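Local coordinates for protein amorpha-4,11-diene synthase (Artemisia annua, PDB 4GAX) that probably cyclises farnesyl diphosphate into sesquiterpene products, in this case as an engineered mutant of an alpha-bisabolol synthase, at residues Asn273-Ser278 / Lys351-Leu356; Ala306-Leu311 / Asp359-Met364. All blocks are in the same frame, centred on the assembly; numbering follows the deposited sequence.

Contact 1 of 2, residues Asn273-Ser278 / Lys351-Leu356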
loop_
_atom_site.group_PDB
_atom_site.type_symbol
_atom_site.label_atom_id
_atom_site.label_comp_id
_atom_site.label_asym_id
_atom_site.label_seq_id
_atom_site.Cartn_x
_atom_site.Cartn_y
_atom_site.Cartn_z
ATOM N N ASN A 273 20.477 13.708 19.128
ATOM C CA ASN A 273 21.056 15.009 19.446
ATOM C C ASN A 273 20.398 16.183 18.722
ATOM O O ASN A 273 20.214 17.255 19.303
ATOM C CB ASN A 273 22.556 15.006 19.157
ATOM C CG ASN A 273 23.344 14.229 20.191
ATOM O OD1 ASN A 273 23.009 14.234 21.379
ATOM N ND2 ASN A 273 24.396 13.550 19.744
ATOM N N ASN A 274 20.031 15.978 17.461
ATOM C CA ASN A 274 19.567 17.078 16.623
ATOM C C ASN A 274 18.047 17.220 16.567
ATOM O O ASN A 274 17.528 18.212 16.047
ATOM C CB ASN A 274 20.160 16.952 15.216
ATOM C CG ASN A 274 21.662 17.166 15.208
ATOM O OD1 ASN A 274 22.155 18.187 15.697
ATOM N ND2 ASN A 274 22.403 16.187 14.684
ATOM N N ALA A 275 17.340 16.235 17.115
ATOM C CA ALA A 275 15.886 16.315 17.255
ATOM C C ALA A 275 15.401 15.422 18.395
ATOM O O ALA A 275 14.688 14.448 18.162
ATOM C CB ALA A 275 15.205 15.926 15.957
ATOM N N PRO A 276 15.775 15.757 19.638
ATOM C CA PRO A 276 15.497 14.834 20.749
ATOM C C PRO A 276 14.006 14.749 21.086
ATOM O O PRO A 276 13.566 13.841 21.801
ATOM C CB PRO A 276 16.291 15.440 21.907
ATOM C CG PRO A 276 16.318 16.902 21.597
ATOM C CD PRO A 276 16.388 17.017 20.099
ATOM N N TYR A 277 13.239 15.698 20.569
ATOM C CA TYR A 277 11.794 15.675 20.719
ATOM C C TYR A 277 11.149 14.575 19.863
ATOM O O TYR A 277 10.031 14.140 20.144
ATOM C CB TYR A 277 11.212 17.038 20.333
ATOM C CG TYR A 277 11.637 17.495 18.961
ATOM C CD1 TYR A 277 10.941 17.086 17.833
ATOM C CD2 TYR A 277 12.741 18.322 18.788
ATOM C CE1 TYR A 277 11.321 17.481 16.584
ATOM C CE2 TYR A 277 13.129 18.733 17.527
ATOM C CZ TYR A 277 12.413 18.304 16.433
ATOM O OH TYR A 277 12.777 18.691 15.172
ATOM N N SER A 278 11.848 14.124 18.823
ATOM C CA SER A 278 11.247 13.182 17.872
ATOM C C SER A 278 11.727 11.731 18.003
ATOM O O SER A 278 12.435 11.381 18.952
ATOM C CB SER A 278 11.417 13.679 16.433
ATOM O OG SER A 278 12.783 13.927 16.156
ATOM N N LYS A 351 16.777 24.566 13.414
ATOM C CA LYS A 351 17.810 24.667 12.383
ATOM C C LYS A 351 18.232 23.324 11.762
ATOM O O LYS A 351 18.269 23.206 10.529
ATOM C CB LYS A 351 19.017 25.466 12.881
ATOM C CG LYS A 351 18.705 26.941 13.180
ATOM C CD LYS A 351 19.975 27.747 13.474
ATOM C CE LYS A 351 19.673 29.244 13.506
ATOM N NZ LYS A 351 20.915 30.077 13.496
ATOM N N PRO A 352 18.529 22.299 12.595
ATOM C CA PRO A 352 18.987 21.049 11.959
ATOM C C PRO A 352 17.950 20.434 11.029
ATOM O O PRO A 352 18.292 19.838 10.010
ATOM C CB PRO A 352 19.222 20.103 13.150
ATOM C CG PRO A 352 19.474 21.037 14.327
ATOM C CD PRO A 352 18.578 22.225 14.071
ATOM N N ILE A 353 16.679 20.580 11.375
ATOM C CA ILE A 353 15.622 19.936 10.609
ATOM C C ILE A 353 15.398 20.721 9.320
ATOM O O ILE A 353 15.119 20.146 8.273
ATOM C CB ILE A 353 14.306 19.836 11.427
ATOM C CG1 ILE A 353 14.542 19.067 12.738
ATOM C CG2 ILE A 353 13.208 19.153 10.601
ATOM C CD1 ILE A 353 15.257 19.853 13.871
ATOM N N TYR A 354 15.530 22.043 9.398
ATOM C CA TYR A 354 15.381 22.858 8.203
ATOM C C TYR A 354 16.495 22.516 7.231
ATOM O O TYR A 354 16.263 22.400 6.029
ATOM C CB TYR A 354 15.391 24.355 8.528
ATOM C CG TYR A 354 14.902 25.212 7.374
ATOM C CD1 TYR A 354 13.544 25.307 7.080
ATOM C CD2 TYR A 354 15.796 25.917 6.572
ATOM C CE1 TYR A 354 13.089 26.084 6.026
ATOM C CE2 TYR A 354 15.351 26.702 5.515
ATOM C CZ TYR A 354 13.999 26.782 5.247
ATOM O OH TYR A 354 13.557 27.550 4.193
ATOM N N LYS A 355 17.700 22.347 7.766
ATOM C CA LYS A 355 18.868 21.955 6.969
ATOM C C LYS A 355 18.715 20.586 6.312
ATOM O O LYS A 355 18.994 20.426 5.114
ATOM C CB LYS A 355 20.115 21.956 7.858
ATOM C CG LYS A 355 21.395 21.495 7.162
ATOM C CD LYS A 355 21.810 22.438 6.034
ATOM C CE LYS A 355 23.175 22.030 5.450
ATOM N NZ LYS A 355 23.298 22.398 4.010
ATOM N N LEU A 356 18.291 19.589 7.086
ATOM C CA LEU A 356 18.065 18.251 6.524
ATOM C C LEU A 356 17.011 18.308 5.435
ATOM O O LEU A 356 17.163 17.694 4.371
ATOM C CB LEU A 356 17.616 17.266 7.612
ATOM C CG LEU A 356 17.516 15.800 7.166
ATOM C CD1 LEU A 356 18.911 15.199 7.008
ATOM C CD2 LEU A 356 16.690 14.986 8.165
#
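Y277 and I353 approach from opposite directions, the phenol oxygen meeting the end of the isoleucine. Y277 OH is modelled 3.0 Å from both I353 CG1 and I353 CD1, shorter than carbon-oxygen packing allows, so the exact placement is doubtful; this buried hydroxyl has no modelled hydrogen-bond partner. I353 CD1 also sits at the edge of the Y277 ring, near its plane and 4.1 Å from Y277 CZ. With chi1 at -58°, I353 CG1 stands beside the backbone N, and a chi2 of 77° turns CD1 toward the loop; there it comes within 3.5 Å of N274 O and rests loosely on A275 CB.

The second van der Waals patch pairs N274 with P352, whose CB atoms are 3.9 Å apart, while N274 OD1 passes near P352 CG. N274 ND2 bonds instead to F269 O, at the end of helix 238-269.

In the all-helical terpene synthase fold, this patch joins the loop after helix 271-274 to the first turn of helix 351-370. The loop is a type I turn from A275 to S278, gripped by two bonds to A275 O, from S278 N at 2.9 Å and S278 OG at 2.8 Å, both arriving on the same face of the carbonyl plane. A275 C lies over one face of the Y277 ring, offset toward its rim; the ring also meets Y322 at about 30°, and S278 touches D317 on helix 299-322.

Contact 2 of 2, residues Ala306-Leu311 / Asp359-Met364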
loop_
_atom_site.group_PDB
_atom_site.type_symbol
_atom_site.label_atom_id
_atom_site.label_comp_id
_atom_site.label_asym_id
_atom_site.label_seq_id
_atom_site.Cartn_x
_atom_site.Cartn_y
_atom_site.Cartn_z
ATOM N N ALA A 306 11.072 7.378 1.448
ATOM C CA ALA A 306 11.420 7.077 2.828
ATOM C C ALA A 306 11.986 8.320 3.519
ATOM O O ALA A 306 11.634 8.607 4.666
ATOM C CB ALA A 306 12.431 5.925 2.882
ATOM N N LYS A 307 12.864 9.051 2.831
ATOM C CA LYS A 307 13.407 10.294 3.391
ATOM C C LYS A 307 12.312 11.312 3.674
ATOM O O LYS A 307 12.307 11.948 4.727
ATOM C CB LYS A 307 14.449 10.895 2.450
ATOM C CG LYS A 307 15.683 9.995 2.290
ATOM C CD LYS A 307 16.654 10.569 1.247
ATOM C CE LYS A 307 17.941 9.727 1.162
ATOM N NZ LYS A 307 18.901 10.307 0.155
ATOM N N VAL A 308 11.385 11.472 2.735
ATOM C CA VAL A 308 10.300 12.425 2.921
ATOM C C VAL A 308 9.419 12.010 4.097
ATOM O O VAL A 308 9.011 12.853 4.901
ATOM C CB VAL A 308 9.460 12.595 1.629
ATOM C CG1 VAL A 308 8.234 13.434 1.888
ATOM C CG2 VAL A 308 10.312 13.244 0.534
ATOM N N ILE A 309 9.149 10.714 4.223
ATOM C CA ILE A 309 8.385 10.232 5.382
ATOM C C ILE A 309 9.126 10.497 6.705
ATOM O O ILE A 309 8.511 10.875 7.721
ATOM C CB ILE A 309 7.987 8.741 5.219
ATOM C CG1 ILE A 309 7.031 8.605 4.036
ATOM C CG2 ILE A 309 7.342 8.197 6.498
ATOM C CD1 ILE A 309 6.778 7.158 3.575
ATOM N N ALA A 310 10.451 10.336 6.699
ATOM C CA ALA A 310 11.235 10.672 7.885
ATOM C C ALA A 310 11.124 12.163 8.187
ATOM O O ALA A 310 11.058 12.562 9.350
ATOM C CB ALA A 310 12.692 10.271 7.704
ATOM N N LEU A 311 11.076 12.990 7.141
ATOM C CA LEU A 311 10.976 14.451 7.335
ATOM C C LEU A 311 9.603 14.874 7.859
ATOM O O LEU A 311 9.493 15.784 8.690
ATOM C CB LEU A 311 11.269 15.181 6.030
ATOM C CG LEU A 311 12.730 15.258 5.594
ATOM C CD1 LEU A 311 12.758 15.856 4.182
ATOM C CD2 LEU A 311 13.511 16.143 6.578
ATOM N N ASP A 359 18.394 20.281 2.270
ATOM C CA ASP A 359 19.389 19.437 1.594
ATOM C C ASP A 359 18.716 18.297 0.852
ATOM O O ASP A 359 19.147 17.895 -0.231
ATOM C CB ASP A 359 20.368 18.818 2.601
ATOM C CG ASP A 359 21.443 19.797 3.071
ATOM O OD1 ASP A 359 21.498 20.945 2.573
ATOM O OD2 ASP A 359 22.250 19.403 3.942
ATOM N N THR A 360 17.678 17.735 1.459
ATOM C CA THR A 360 17.009 16.589 0.862
ATOM C C THR A 360 16.240 17.005 -0.392
ATOM O O THR A 360 16.350 16.374 -1.460
ATOM C CB THR A 360 16.055 15.922 1.885
ATOM O OG1 THR A 360 16.806 15.465 3.025
ATOM C CG2 THR A 360 15.336 14.756 1.259
ATOM N N TYR A 361 15.461 18.078 -0.287
ATOM C CA TYR A 361 14.718 18.543 -1.456
ATOM C C TYR A 361 15.608 19.164 -2.524
ATOM O O TYR A 361 15.336 19.017 -3.713
ATOM C CB TYR A 361 13.586 19.501 -1.053
ATOM C CG TYR A 361 12.362 18.741 -0.658
ATOM C CD1 TYR A 361 11.506 18.228 -1.630
ATOM C CD2 TYR A 361 12.084 18.477 0.675
ATOM C CE1 TYR A 361 10.391 17.500 -1.282
ATOM C CE2 TYR A 361 10.955 17.743 1.035
ATOM C CZ TYR A 361 10.119 17.261 0.060
ATOM O OH TYR A 361 8.995 16.533 0.407
ATOM N N THR A 362 16.670 19.847 -2.107
ATOM C CA THR A 362 17.573 20.457 -3.076
ATOM C C THR A 362 18.288 19.396 -3.921
ATOM O O THR A 362 18.490 19.581 -5.117
ATOM C CB THR A 362 18.589 21.370 -2.399
ATOM O OG1 THR A 362 17.889 22.474 -1.810
ATOM C CG2 THR A 362 19.606 21.897 -3.408
ATOM N N GLU A 363 18.656 18.280 -3.302
ATOM C CA GLU A 363 19.258 17.195 -4.062
ATOM C C GLU A 363 18.284 16.676 -5.133
ATOM O O GLU A 363 18.686 16.390 -6.272
ATOM C CB GLU A 363 19.717 16.068 -3.139
ATOM C CG GLU A 363 19.802 14.731 -3.848
ATOM C CD GLU A 363 20.665 13.721 -3.125
ATOM O OE1 GLU A 363 20.779 12.584 -3.636
ATOM O OE2 GLU A 363 21.229 14.056 -2.058
ATOM N N MET A 364 17.003 16.578 -4.788
ATOM C CA MET A 364 16.005 16.083 -5.742
ATOM C C MET A 364 15.701 17.129 -6.824
ATOM O O MET A 364 15.495 16.793 -7.998
ATOM C CB MET A 364 14.725 15.666 -5.008
ATOM C CG MET A 364 13.589 15.224 -5.933
ATOM S SD MET A 364 13.988 13.824 -7.019
ATOM C CE MET A 364 14.163 12.501 -5.839
HETATM O O HOH W 1 19.168 12.922 0.124
#
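Helices 306-311 and 359-364 pack roughly antiparallel, at 152° with axes 11.0 Å apart, and K307 and T360 are the residues whose CA atoms come nearest. Both belong to the alpha-helical bundle of the terpene synthase metal-binding domain, and the interface between them is mostly apolar.

L311 and T360 reach tip to tip, L311 CD1 standing 4.0 Å from both CB and CG2 of T360. The bond from T360 OG1, beside its backbone N, to L356 O one turn earlier is consistent with the rotamer that turns T360 CG2 toward L311; CG2 also meets K307 CB at 4.1 Å.

Y361 crosses V308 at about a right angle. Y361 OH sits over the fork of the isopropyl group, 3.5 Å from both V308 CG1 and V308 CG2, and V308 CG2 lies 4.0 Å from Y361 CZ, while L311 CD1 approaches Y361 CE2 obliquely. Beyond the pair, W338 meets this ring edge-to-face and F377 and V384 pack against it. Replacing Y361 by an alanine is likely to leave V308 CG1, V308 CG2 and L311 CD1 without the ring they pack on.

K307, extended beyond CG, also makes a cation-pi contact with W265. At its end, NZ donates to a water at 2.6 Å, and that water makes a weak bond to E363 OE2, bridging two opposite charges that do not themselves touch.

How the contacts relate
Contacts 1 and 2 lie 13 Å apart, centre to centre, and share helix 351-370: its first turn faces the loop 273-278, and the following turns face helix 299-322. They meet directly where L356 CD2 packs against L311 CD2 at 3.7 Å. Within the shared helix itself, K355 and D359 pair one turn apart in a salt bridge. W265 of helix 238-269 is common ground, touched by L356 and by T360 and K307. Helix 299-322 also carries the aspartate-rich DDxxD motif, which binds magnesium in relatives and so probably does here. Contact 1 touches D317 of that motif through S278, whereas contact 2 lies earlier on the same helix, as plain helix packing.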